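Local coordinates for capsid protein (Pseudomonas phage PP7, PDB 2QUD) that assembles as dimers into an icosahedral T=3 capsid, packages the viral RNA genome and represses translation of the viral replicase, at residues A[40-45]-A[61-66]. Residues are numbered along the deposited sequence; the frame is centred on the assembly and turned at random. Where two conformers were deposited one is given.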
loop_
_atom_site.group_PDB
_atom_site.type_symbol
_atom_site.label_atom_id
_atom_site.label_comp_id
_atom_site.label_asym_id
_atom_site.label_seq_id
_atom_site.Cartn_x
_atom_site.Cartn_y
_atom_site.Cartn_z
ATOM N N GLY A 40 8.377 12.311 15.812
ATOM C CA GLY A 40 8.560 12.306 14.382
ATOM C C GLY A 40 9.170 11.051 13.801
ATOM O O GLY A 40 9.403 11.008 12.598
ATOM N N ARG A 41 9.448 10.041 14.632
ATOM C CA ARG A 41 9.993 8.778 14.118
ATOM C C ARG A 41 8.963 8.141 13.185
ATOM O O ARG A 41 7.761 8.118 13.486
ATOM C CB ARG A 41 10.368 7.768 15.196
ATOM C CG ARG A 41 11.577 8.188 15.995
ATOM C CD ARG A 41 11.869 7.271 17.139
ATOM N NE ARG A 41 13.175 7.574 17.716
ATOM C CZ ARG A 41 13.796 6.860 18.648
ATOM N NH1 ARG A 41 13.237 5.781 19.160
ATOM N NH2 ARG A 41 15.023 7.207 19.044
ATOM N N LEU A 42 9.492 7.607 12.092
ATOM C CA LEU A 42 8.706 6.806 11.131
ATOM C C LEU A 42 8.054 5.660 11.876
ATOM O O LEU A 42 8.715 4.994 12.673
ATOM C CB LEU A 42 9.616 6.257 10.050
ATOM C CG LEU A 42 8.952 5.472 8.914
ATOM C CD1 LEU A 42 8.015 6.396 8.089
ATOM C CD2 LEU A 42 10.046 4.872 8.049
ATOM N N ARG A 43 6.748 5.465 11.611
ATOM C CA ARG A 43 5.891 4.491 12.268
ATOM C C ARG A 43 5.176 3.600 11.246
ATOM O O ARG A 43 4.683 4.117 10.254
ATOM C CB ARG A 43 4.796 5.221 13.053
ATOM C CG ARG A 43 4.238 4.455 14.249
ATOM C CD ARG A 43 4.915 4.906 15.549
ATOM N NE ARG A 43 4.000 4.918 16.690
ATOM C CZ ARG A 43 4.251 5.484 17.873
ATOM N NH1 ARG A 43 3.331 5.426 18.829
ATOM N NH2 ARG A 43 5.407 6.101 18.127
ATOM N N LEU A 44 5.083 2.308 11.548
ATOM C CA LEU A 44 4.280 1.361 10.775
ATOM C C LEU A 44 3.386 0.628 11.751
ATOM O O LEU A 44 3.865 -0.002 12.683
ATOM C CB LEU A 44 5.168 0.342 10.050
ATOM C CG LEU A 44 4.424 -0.767 9.255
ATOM C CD1 LEU A 44 3.524 -0.166 8.133
ATOM C CD2 LEU A 44 5.405 -1.789 8.689
ATOM N N THR A 45 2.073 0.719 11.530
ATOM C CA THR A 45 1.112 0.006 12.333
ATOM C C THR A 45 0.537 -1.099 11.463
ATOM O O THR A 45 0.202 -0.857 10.293
ATOM C CB THR A 45 0.022 0.985 12.808
ATOM O OG1 THR A 45 0.635 2.054 13.536
ATOM C CG2 THR A 45 -1.046 0.264 13.677
ATOM N N LEU A 61 -2.183 -2.058 7.001
ATOM C CA LEU A 61 -0.861 -1.525 7.256
ATOM C C LEU A 61 -0.971 -0.023 7.136
ATOM O O LEU A 61 -1.561 0.464 6.193
ATOM C CB LEU A 61 0.126 -2.009 6.208
ATOM C CG LEU A 61 0.316 -3.530 6.008
ATOM C CD1 LEU A 61 1.329 -3.861 4.849
ATOM C CD2 LEU A 61 0.734 -4.154 7.350
ATOM N N LYS A 62 -0.374 0.722 8.065
ATOM C CA LYS A 62 -0.433 2.215 8.051
ATOM C C LYS A 62 0.975 2.722 8.294
ATOM O O LYS A 62 1.518 2.575 9.382
ATOM C CB LYS A 62 -1.371 2.743 9.139
ATOM C CG LYS A 62 -1.545 4.268 9.224
ATOM C CD LYS A 62 -2.612 4.591 10.292
ATOM C CE LYS A 62 -3.049 6.038 10.290
ATOM N NZ LYS A 62 -4.130 6.237 11.299
ATOM N N LEU A 63 1.563 3.300 7.257
ATOM C CA LEU A 63 2.869 3.960 7.343
ATOM C C LEU A 63 2.636 5.460 7.588
ATOM O O LEU A 63 2.051 6.146 6.740
ATOM C CB LEU A 63 3.652 3.754 6.066
ATOM C CG LEU A 63 5.120 4.145 6.092
ATOM C CD1 LEU A 63 5.970 3.261 7.062
ATOM C CD2 LEU A 63 5.724 4.130 4.696
ATOM N N ASP A 64 3.105 5.921 8.756
ATOM C CA ASP A 64 2.986 7.310 9.183
ATOM C C ASP A 64 4.373 7.926 9.102
ATOM O O ASP A 64 5.292 7.470 9.796
ATOM C CB ASP A 64 2.464 7.410 10.623
ATOM C CG ASP A 64 0.994 7.049 10.770
ATOM O OD1 ASP A 64 0.187 7.399 9.891
ATOM O OD2 ASP A 64 0.653 6.466 11.828
ATOM N N GLN A 65 4.517 8.962 8.263
ATOM C CA GLN A 65 5.779 9.685 8.138
ATOM C C GLN A 65 5.560 11.141 8.593
ATOM O O GLN A 65 4.959 11.936 7.882
ATOM C CB GLN A 65 6.313 9.615 6.715
ATOM C CG GLN A 65 7.675 10.225 6.555
ATOM C CD GLN A 65 8.130 10.284 5.133
ATOM O OE1 GLN A 65 9.027 9.542 4.736
ATOM N NE2 GLN A 65 7.499 11.164 4.332
ATOM N N ALA A 66 6.012 11.451 9.807
ATOM C CA ALA A 66 5.914 12.799 10.338
ATOM C C ALA A 66 7.050 13.609 9.761
ATOM O O ALA A 66 8.136 13.091 9.507
ATOM C CB ALA A 66 5.980 12.800 11.880
HETATM O O HOH W 1 8.650 10.177 10.202
HETATM O O HOH W 2 5.720 9.249 11.976
HETATM O O HOH W 3 1.564 3.904 11.889
#
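Arg43 and Thr45 pair with Asp64 and Lys62 through four backbone hydrogen bonds, joining strands 43-50 and 56-68 as an antiparallel hairpin. Arg43 N to Asp64 O spans 3.1 Å and Asp64 N to Arg43 O 2.8 Å; a second hydrogen-bonded pair links Thr45 and Lys62. Between them, at the non-hydrogen-bonded pair Leu44–Leu63, CA-H...O contacts bring Leu44 CA to 3.3 Å from Lys62 O and Leu63 CA to 3.4 Å from Arg43 O.

Ahead of Arg43, residues 40-42 form a loop close beside 64-66, and waters bridge the backbones. One molecule donates to Arg41 O and Asp64 O and accepts from Ala66 N; another links Gly40 O to Ala66 O. Gly40 CA lies 3.6 Å from Ala66 CB.

On the RNA-binding face, which carries Arg43, Lys62 and Asp64, a third water accepts a hydrogen bond from Thr45 OG1 and donates to Asp64 OD2 (2.7 Å) and Lys62 O, tying hydroxyl to carboxylate. Arg43 bends away to a salt bridge with Glu32.

The other face is mainly leucine, with Gln65 bonded to Ser96 and Ser99 of the second subunit. Leu42, its CG anti to the backbone N (chi1 -176°), sets CD1 3.9 Å from Leu63 CD1 and 3.4 Å from Asp64 O. Leu42 and Leu63 pack against Leu103 and Thr104, respectively, of the second subunit's helix 94-109, while strands 29-32 and 76-89 flank the hairpin within the sheet.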